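Local coordinates for protein L-lysine 6-monooxygenase (Pseudomonas syringae pv. tomato, PDB 5CQF) that probably hydroxylates the side-chain amine of L-lysine with the help of FAD and NADPH, as a step in siderophore biosynthesis, at residues Ser295-Asp300 with Thr306-Tyr311; Ser190-Arg195 with Ser217-Glu222; Tyr261-Ser264 with Ala269-Arg272. One frame throughout, in Å; residues are numbered along the deposited sequence.

How the interactions relate
Along the chain the order is interaction 2, interaction 3, interaction 1, and none encloses another. Interactions 1 and 2 lie beside the parallel sheet that runs from strand 186-188 to strand 308-311, the latter belonging to interaction 1. Their centres are about 17 Å apart. Helix 214-226 is the shared element. It packs on helix 192-198 in interaction 2, and its Val220 and Leu221 touch Leu308 and Leu296 of interaction 1. This Rossmann-type part probably binds NADP. Interaction 3 joins helices 255-264 and 267-280. Its centre is about 41 Å from that of interaction 1 and about 35 Å from that of interaction 2, and it touches neither. Interactions 1 and 3 also border different neighbouring subunits.

Interaction 1: Ser295-Asp300 with Thr306-Tyr311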
loop_
_atom_site.group_PDB
_atom_site.type_symbol
_atom_site.label_atom_id
_atom_site.label_comp_id
_atom_site.label_asym_id
_atom_site.label_seq_id
_atom_site.Cartn_x
_atom_site.Cartn_y
_atom_site.Cartn_z
ATOM N N SER A 295 -0.159 -14.510 5.999
ATOM C CA SER A 295 0.117 -14.946 4.614
ATOM C C SER A 295 0.761 -16.337 4.526
ATOM O O SER A 295 0.380 -17.145 3.699
ATOM C CB SER A 295 1.011 -13.926 3.906
ATOM O OG SER A 295 1.360 -14.348 2.603
ATOM N N LEU A 296 1.724 -16.606 5.399
ATOM C CA LEU A 296 2.425 -17.868 5.393
ATOM C C LEU A 296 1.522 -19.017 5.791
ATOM O O LEU A 296 1.569 -20.085 5.193
ATOM C CB LEU A 296 3.624 -17.792 6.353
ATOM C CG LEU A 296 4.500 -19.056 6.515
ATOM C CD1 LEU A 296 4.821 -19.658 5.151
ATOM C CD2 LEU A 296 5.786 -18.716 7.262
ATOM N N ILE A 297 0.722 -18.812 6.830
ATOM C CA ILE A 297 -0.235 -19.812 7.257
ATOM C C ILE A 297 -1.174 -20.067 6.097
ATOM O O ILE A 297 -1.415 -21.195 5.746
ATOM C CB ILE A 297 -1.054 -19.338 8.482
ATOM C CG1 ILE A 297 -0.151 -19.094 9.701
ATOM C CG2 ILE A 297 -2.158 -20.328 8.851
ATOM C CD1 ILE A 297 0.649 -20.287 10.158
ATOM N N TYR A 298 -1.698 -19.016 5.483
ATOM C CA TYR A 298 -2.630 -19.173 4.359
ATOM C C TYR A 298 -2.021 -19.991 3.211
ATOM O O TYR A 298 -2.663 -20.881 2.696
ATOM C CB TYR A 298 -3.062 -17.808 3.810
ATOM C CG TYR A 298 -4.076 -17.910 2.706
ATOM C CD1 TYR A 298 -3.689 -18.114 1.385
ATOM C CD2 TYR A 298 -5.424 -17.789 2.977
ATOM C CE1 TYR A 298 -4.626 -18.207 0.374
ATOM C CE2 TYR A 298 -6.377 -17.892 1.967
ATOM C CZ TYR A 298 -5.976 -18.094 0.658
ATOM O OH TYR A 298 -6.949 -18.212 -0.334
ATOM N N GLU A 299 -0.814 -19.640 2.783
ATOM C CA GLU A 299 -0.124 -20.387 1.716
ATOM C C GLU A 299 0.039 -21.854 2.095
ATOM O O GLU A 299 -0.320 -22.733 1.322
ATOM C CB GLU A 299 1.240 -19.771 1.396
ATOM C CG GLU A 299 1.161 -18.428 0.691
ATOM C CD GLU A 299 0.349 -18.451 -0.608
ATOM O OE1 GLU A 299 0.701 -19.203 -1.536
ATOM O OE2 GLU A 299 -0.625 -17.681 -0.698
ATOM N N ASP A 300 0.506 -22.118 3.313
ATOM C CA ASP A 300 0.549 -23.477 3.847
ATOM C C ASP A 300 -0.755 -24.249 3.673
ATOM O O ASP A 300 -0.732 -25.434 3.360
ATOM C CB ASP A 300 0.832 -23.436 5.338
ATOM C CG ASP A 300 2.276 -23.660 5.680
ATOM O OD1 ASP A 300 3.194 -23.173 4.968
ATOM O OD2 ASP A 300 2.459 -24.318 6.719
ATOM N N THR A 306 -2.551 -27.416 7.865
ATOM C CA THR A 306 -3.035 -26.395 8.800
ATOM C C THR A 306 -2.229 -26.563 10.089
ATOM O O THR A 306 -2.451 -27.498 10.838
ATOM C CB THR A 306 -4.556 -26.522 9.038
ATOM O OG1 THR A 306 -4.893 -27.891 9.332
ATOM C CG2 THR A 306 -5.353 -26.054 7.773
ATOM N N ARG A 307 -1.259 -25.673 10.314
ATOM C CA ARG A 307 -0.182 -25.914 11.289
ATOM C C ARG A 307 -0.108 -24.931 12.457
ATOM O O ARG A 307 0.773 -25.063 13.312
ATOM C CB ARG A 307 1.161 -25.860 10.582
ATOM C CG ARG A 307 1.383 -26.990 9.624
ATOM C CD ARG A 307 2.834 -27.076 9.191
ATOM N NE ARG A 307 3.393 -25.903 8.485
ATOM C CZ ARG A 307 4.437 -25.176 8.894
ATOM N NH1 ARG A 307 4.895 -24.202 8.123
ATOM N NH2 ARG A 307 5.038 -25.412 10.060
ATOM N N LEU A 308 -0.995 -23.941 12.459
ATOM C CA LEU A 308 -1.146 -23.021 13.554
ATOM C C LEU A 308 -2.527 -23.233 14.155
ATOM O O LEU A 308 -3.518 -23.119 13.453
ATOM C CB LEU A 308 -1.030 -21.590 13.045
ATOM C CG LEU A 308 -1.294 -20.522 14.112
ATOM C CD1 LEU A 308 -0.235 -20.590 15.205
ATOM C CD2 LEU A 308 -1.345 -19.126 13.503
ATOM N N HIS A 309 -2.588 -23.541 15.452
ATOM C CA HIS A 309 -3.854 -23.746 16.154
ATOM C C HIS A 309 -4.015 -22.651 17.202
ATOM O O HIS A 309 -3.119 -22.443 18.041
ATOM C CB HIS A 309 -3.850 -25.101 16.825
ATOM C CG HIS A 309 -3.521 -26.224 15.890
ATOM N ND1 HIS A 309 -4.480 -26.892 15.158
ATOM C CD2 HIS A 309 -2.335 -26.773 15.542
ATOM C CE1 HIS A 309 -3.902 -27.811 14.412
ATOM N NE2 HIS A 309 -2.601 -27.761 14.631
ATOM N N THR A 310 -5.150 -21.963 17.164
ATOM C CA THR A 310 -5.400 -20.842 18.063
ATOM C C THR A 310 -6.391 -21.198 19.202
ATOM O O THR A 310 -7.400 -21.821 18.948
ATOM C CB THR A 310 -5.894 -19.670 17.220
ATOM O OG1 THR A 310 -4.803 -19.222 16.409
ATOM C CG2 THR A 310 -6.332 -18.522 18.079
ATOM N N TYR A 311 -6.095 -20.822 20.444
ATOM C CA TYR A 311 -7.028 -21.034 21.563
ATOM C C TYR A 311 -7.221 -19.694 22.237
ATOM O O TYR A 311 -6.335 -19.233 22.956
ATOM C CB TYR A 311 -6.509 -22.089 22.567
ATOM C CG TYR A 311 -6.023 -23.341 21.873
ATOM C CD1 TYR A 311 -4.812 -23.351 21.212
ATOM C CD2 TYR A 311 -6.803 -24.494 21.827
ATOM C CE1 TYR A 311 -4.377 -24.464 20.539
ATOM C CE2 TYR A 311 -6.355 -25.634 21.165
ATOM C CZ TYR A 311 -5.131 -25.593 20.517
ATOM O OH TYR A 311 -4.656 -26.669 19.836
#
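Arg307 and Asp300 form a salt bridge where helix 287-302 meets the edge strand 308-311 of a Rossmann-type parallel sheet. The bridge follows from the course of the arginine chain. From CB, Arg307 carries CG anti to its own carbonyl carbon (chi1 -68°). Arg307 CG lies 4.1 Å from Asp300 OD2, and Arg307 CD lies 3.7 Å from it. The chain then bends at chi3 (-61°), which turns the guanidinium edge to the carboxylate. Arg307 NE donates to Asp300 OD2 at 2.6 Å, meeting that oxygen almost straight out from its C-O bond. Arg307 NH1 gives the same Asp300 OD2 a second, weak bond of 2.8 Å. OD2 takes both Arg307 donors and also has a salt bridge to Arg305 NH1. The carboxylate and guanidinium planes stay 38° apart. At the tip, NH1 is bonded to Val224 O near the end of helix 214-226, and NH2 to Ile230 O, just before strand 231-235. The guanidinium thus ties helix 287-302 to both. The gathered positive charge would be expected to keep Asp300 ionised.

Beside the bridge is an apolar contact. Ile297 and Leu308 cross at about a right angle. Leu308 CB points at the helix. Tyr298 and Glu299, by contrast, bond to a second subunit, including a salt bridge from Glu299 to Arg107 of that chain. In the apolar pair, Ile297 CD1 sits 3.6 Å from Leu308 CB, and Ile297 CG1 is 4.0 Å from Leu308 CD2.

Interaction 2: Ser190-Arg195 with Ser217-Glu222; sequences SRFLTR and SESVLE
The backbones come closest at Phe192 and Ser219, whose CA atoms are 7.4 Å apart. Phe192 is in the first turn of helix 192-198, directly after Arg191 at its N-cap position. Ser219 is in the middle of helix 214-226. That helix follows a strand and a glycine-rich turn. A GxGxxA pattern (Gly211, Gly213, Ala216) runs from that turn into the helix, consistent with a Rossmann-type dinucleotide-binding motif. The contact therefore packs a short helix, which comes after edge strand 186-188, against the helix of that motif.

Phe192 meets both partners, Ser219 and Glu222. Its CG is anti to the backbone N (chi1 -176°), which sends the ring across to the other helix. Ser219 lies over one face of the ring. Ser219 CB makes a CH-pi contact, 4.1 Å from the centroid of the Phe192 ring. Ser219 OG stands over the same face, also off-centre, 3.6 Å from Phe192 CD1. This buried hydroxyl is satisfied by Ser215 O, one turn back in its own helix. Phe187 of strand 186-188 also touches Phe192.

Glu222 comes to the edge of the ring, close to its plane. It is the aliphatic part that touches. The chain bends at chi2 (72°), and OE2 forms a salt bridge with Arg226 NE in the same helix. At the ring edge, Glu222 CG is 3.7 Å from Phe192 CE2 and Glu222 CB is 3.9 Å from it.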
loop_
_atom_site.group_PDB
_atom_site.type_symbol
_atom_site.label_atom_id
_atom_site.label_comp_id
_atom_site.label_asym_id
_atom_site.label_seq_id
_atom_site.Cartn_x
_atom_site.Cartn_y
_atom_site.Cartn_z
ATOM N N SER A 190 12.765 -13.803 25.465
ATOM C CA SER A 190 14.020 -13.048 25.541
ATOM C C SER A 190 15.267 -13.907 25.247
ATOM O O SER A 190 16.356 -13.380 25.040
ATOM C CB SER A 190 14.170 -12.409 26.931
ATOM O OG SER A 190 14.283 -13.396 27.946
ATOM N N ARG A 191 15.120 -15.225 25.272
ATOM C CA ARG A 191 16.210 -16.123 24.962
ATOM C C ARG A 191 15.829 -17.016 23.777
ATOM O O ARG A 191 16.430 -18.065 23.570
ATOM C CB ARG A 191 16.523 -16.963 26.206
ATOM C CG ARG A 191 16.945 -16.130 27.415
ATOM C CD ARG A 191 18.461 -15.985 27.500
ATOM N NE ARG A 191 19.100 -17.272 27.811
ATOM C CZ ARG A 191 19.213 -17.799 29.030
ATOM N NH1 ARG A 191 18.748 -17.151 30.106
ATOM N NH2 ARG A 191 19.806 -18.984 29.178
ATOM N N PHE A 192 14.851 -16.570 22.984
ATOM C CA PHE A 192 14.305 -17.369 21.883
ATOM C C PHE A 192 15.362 -17.835 20.899
ATOM O O PHE A 192 15.371 -18.993 20.519
ATOM C CB PHE A 192 13.173 -16.617 21.141
ATOM C CG PHE A 192 12.515 -17.429 20.062
ATOM C CD1 PHE A 192 11.537 -18.364 20.366
ATOM C CD2 PHE A 192 12.877 -17.272 18.735
ATOM C CE1 PHE A 192 10.956 -19.137 19.375
ATOM C CE2 PHE A 192 12.290 -18.037 17.738
ATOM C CZ PHE A 192 11.337 -18.978 18.060
ATOM N N LEU A 193 16.243 -16.933 20.493
ATOM C CA LEU A 193 17.236 -17.240 19.480
ATOM C C LEU A 193 18.279 -18.187 20.025
ATOM O O LEU A 193 18.583 -19.200 19.409
ATOM C CB LEU A 193 17.909 -15.968 18.965
ATOM C CG LEU A 193 17.438 -15.390 17.623
ATOM C CD1 LEU A 193 17.879 -16.292 16.463
ATOM C CD2 LEU A 193 15.932 -15.154 17.607
ATOM N N THR A 194 18.819 -17.852 21.187
ATOM C CA THR A 194 19.818 -18.686 21.846
ATOM C C THR A 194 19.288 -20.104 22.028
ATOM O O THR A 194 19.952 -21.068 21.707
ATOM C CB THR A 194 20.194 -18.087 23.224
ATOM O OG1 THR A 194 20.376 -16.663 23.107
ATOM C CG2 THR A 194 21.458 -18.711 23.758
ATOM N N ARG A 195 18.065 -20.217 22.525
ATOM C CA ARG A 195 17.462 -21.519 22.799
ATOM C C ARG A 195 17.230 -22.322 21.528
ATOM O O ARG A 195 17.503 -23.522 21.499
ATOM C CB ARG A 195 16.132 -21.361 23.544
ATOM C CG ARG A 195 16.263 -20.776 24.942
ATOM C CD ARG A 195 16.655 -21.855 25.935
ATOM N NE ARG A 195 16.764 -21.333 27.288
ATOM C CZ ARG A 195 17.440 -21.923 28.268
ATOM N NH1 ARG A 195 18.095 -23.055 28.052
ATOM N NH2 ARG A 195 17.477 -21.372 29.469
ATOM N N SER A 217 4.162 -13.282 18.316
ATOM C CA SER A 217 3.928 -13.378 16.883
ATOM C C SER A 217 5.214 -13.788 16.155
ATOM O O SER A 217 5.244 -14.746 15.374
ATOM C CB SER A 217 3.416 -12.035 16.379
ATOM O OG SER A 217 3.016 -12.148 15.042
ATOM N N GLU A 218 6.292 -13.082 16.458
ATOM C CA GLU A 218 7.544 -13.331 15.790
ATOM C C GLU A 218 8.105 -14.738 16.072
ATOM O O GLU A 218 8.739 -15.346 15.212
ATOM C CB GLU A 218 8.560 -12.274 16.195
ATOM C CG GLU A 218 8.179 -10.893 15.719
ATOM C CD GLU A 218 9.208 -9.843 16.114
ATOM O OE1 GLU A 218 10.124 -10.185 16.909
ATOM O OE2 GLU A 218 9.109 -8.688 15.615
ATOM N N SER A 219 7.845 -15.247 17.262
ATOM C CA SER A 219 8.265 -16.590 17.612
ATOM C C SER A 219 7.505 -17.583 16.799
ATOM O O SER A 219 8.063 -18.527 16.259
ATOM C CB SER A 219 8.024 -16.849 19.092
ATOM O OG SER A 219 8.839 -16.015 19.895
ATOM N N VAL A 220 6.209 -17.361 16.705
ATOM C CA VAL A 220 5.383 -18.239 15.927
ATOM C C VAL A 220 5.868 -18.251 14.502
ATOM O O VAL A 220 6.072 -19.316 13.921
ATOM C CB VAL A 220 3.902 -17.848 16.000
ATOM C CG1 VAL A 220 3.068 -18.658 15.020
ATOM C CG2 VAL A 220 3.378 -18.078 17.409
ATOM N N LEU A 221 6.052 -17.073 13.940
ATOM C CA LEU A 221 6.486 -16.969 12.551
ATOM C C LEU A 221 7.796 -17.686 12.320
ATOM O O LEU A 221 7.961 -18.385 11.312
ATOM C CB LEU A 221 6.614 -15.513 12.134
ATOM C CG LEU A 221 7.006 -15.200 10.678
ATOM C CD1 LEU A 221 5.992 -15.744 9.693
ATOM C CD2 LEU A 221 7.092 -13.690 10.512
ATOM N N GLU A 222 8.724 -17.532 13.249
ATOM C CA GLU A 222 10.039 -18.080 13.054
ATOM C C GLU A 222 9.953 -19.605 13.124
ATOM O O GLU A 222 10.602 -20.323 12.329
ATOM C CB GLU A 222 11.021 -17.509 14.062
ATOM C CG GLU A 222 12.399 -18.184 14.069
ATOM C CD GLU A 222 13.278 -17.868 12.859
ATOM O OE1 GLU A 222 13.107 -16.792 12.243
ATOM O OE2 GLU A 222 14.173 -18.696 12.553
#

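Interaction 3: Tyr261-Ser264 with Ala269-Arg272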
loop_
_atom_site.group_PDB
_atom_site.type_symbol
_atom_site.label_atom_id
_atom_site.label_comp_id
_atom_site.label_asym_id
_atom_site.label_seq_id
_atom_site.Cartn_x
_atom_site.Cartn_y
_atom_site.Cartn_z
ATOM N N TYR A 261 -0.503 13.621 30.298
ATOM C CA TYR A 261 -1.829 13.509 30.854
ATOM C C TYR A 261 -1.756 12.646 32.113
ATOM O O TYR A 261 -2.282 13.056 33.141
ATOM C CB TYR A 261 -2.825 12.939 29.841
ATOM C CG TYR A 261 -4.201 12.675 30.425
ATOM C CD1 TYR A 261 -5.115 13.716 30.632
ATOM C CD2 TYR A 261 -4.595 11.378 30.746
ATOM C CE1 TYR A 261 -6.373 13.477 31.157
ATOM C CE2 TYR A 261 -5.857 11.111 31.292
ATOM C CZ TYR A 261 -6.746 12.154 31.500
ATOM O OH TYR A 261 -7.991 11.845 32.033
ATOM N N PHE A 262 -1.076 11.493 32.049
ATOM C CA PHE A 262 -0.952 10.605 33.207
ATOM C C PHE A 262 -0.314 11.302 34.414
ATOM O O PHE A 262 -0.803 11.165 35.508
ATOM C CB PHE A 262 -0.173 9.352 32.868
ATOM C CG PHE A 262 -0.145 8.347 33.960
ATOM C CD1 PHE A 262 -1.192 7.463 34.127
ATOM C CD2 PHE A 262 0.925 8.281 34.827
ATOM C CE1 PHE A 262 -1.171 6.526 35.138
ATOM C CE2 PHE A 262 0.970 7.348 35.837
ATOM C CZ PHE A 262 -0.071 6.454 35.984
ATOM N N HIS A 263 0.736 12.067 34.217
ATOM C CA HIS A 263 1.299 12.846 35.322
ATOM C C HIS A 263 0.384 13.928 35.886
ATOM O O HIS A 263 0.447 14.212 37.093
ATOM C CB HIS A 263 2.680 13.405 34.973
ATOM C CG HIS A 263 3.731 12.354 35.042
ATOM N ND1 HIS A 263 4.367 12.031 36.213
ATOM C CD2 HIS A 263 4.145 11.448 34.127
ATOM C CE1 HIS A 263 5.188 11.022 36.007
ATOM N NE2 HIS A 263 5.070 10.646 34.749
ATOM N N SER A 264 -0.494 14.478 35.056
ATOM C CA SER A 264 -1.443 15.491 35.515
ATOM C C SER A 264 -2.557 14.927 36.420
ATOM O O SER A 264 -3.317 15.685 37.012
ATOM C CB SER A 264 -2.085 16.186 34.310
ATOM O OG SER A 264 -3.142 15.398 33.790
ATOM N N ALA A 269 -6.711 9.059 40.818
ATOM C CA ALA A 269 -7.166 9.046 39.433
ATOM C C ALA A 269 -6.268 8.153 38.544
ATOM O O ALA A 269 -6.778 7.436 37.683
ATOM C CB ALA A 269 -7.281 10.461 38.883
ATOM N N ARG A 270 -4.959 8.183 38.767
ATOM C CA ARG A 270 -4.032 7.270 38.073
ATOM C C ARG A 270 -4.415 5.807 38.180
ATOM O O ARG A 270 -4.355 5.077 37.191
ATOM C CB ARG A 270 -2.612 7.416 38.600
ATOM C CG ARG A 270 -1.963 8.719 38.176
ATOM C CD ARG A 270 -0.611 8.901 38.827
ATOM N NE ARG A 270 -0.098 10.260 38.618
ATOM C CZ ARG A 270 1.140 10.648 38.917
ATOM N NH1 ARG A 270 2.001 9.797 39.450
ATOM N NH2 ARG A 270 1.514 11.891 38.679
ATOM N N GLN A 271 -4.802 5.376 39.373
ATOM C CA GLN A 271 -5.217 3.991 39.567
ATOM C C GLN A 271 -6.513 3.683 38.808
ATOM O O GLN A 271 -6.615 2.625 38.163
ATOM C CB GLN A 271 -5.394 3.657 41.056
ATOM C CG GLN A 271 -5.592 2.159 41.313
ATOM C CD GLN A 271 -4.462 1.315 40.712
ATOM O OE1 GLN A 271 -4.677 0.542 39.752
ATOM N NE2 GLN A 271 -3.234 1.494 41.245
ATOM N N ARG A 272 -7.487 4.601 38.872
ATOM C CA ARG A 272 -8.690 4.479 38.042
ATOM C C ARG A 272 -8.340 4.415 36.551
ATOM O O ARG A 272 -8.950 3.652 35.803
ATOM C CB ARG A 272 -9.672 5.627 38.290
ATOM C CG ARG A 272 -10.353 5.581 39.654
ATOM C CD ARG A 272 -11.647 6.399 39.683
ATOM N NE ARG A 272 -11.486 7.849 39.451
ATOM C CZ ARG A 272 -10.977 8.729 40.328
ATOM N NH1 ARG A 272 -10.903 10.020 40.004
ATOM N NH2 ARG A 272 -10.513 8.338 41.516
#
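His263 O accepts a hydrogen bond from Arg270 NH2 at 3.0 Å, with an N-H...O angle of 151°. The setting is a helix-turn-helix connection in the plain structural sense: consecutive helices 255-264 and 267-280 pack across a short turn. The oxygen lies at the edge of the guanidinium, close to its plane, while the donor is tilted 23° from the carbonyl plane of His263. Arg270 NE binds Leu265 O in the turn. The arginine thus holds two nearby backbone carbonyls, which fixes the rotation of its guanidinium group.

The carbon part of the same side chain packs on Phe262. Arg270 runs extended from CG to NE, crossing the Phe262 side chain at about a right angle. Arg270 CG sits over one face of the Phe262 ring, 3.9 Å from its centroid, as a CH-pi contact. Arg270 CD is 3.7 Å from Phe262 CE2. Leu274, one turn further along helix 267-280, also packs on Phe262.

The imidazole of His263 bonds to His404 through NE2. Tyr261 OH bonds to Asp332 of a third subunit, so the paired helices border an assembly interface. Within 261-264, Ser264 OG donates to Tyr261 O at 2.6 Å, in the carbonyl plane, on a lone pair.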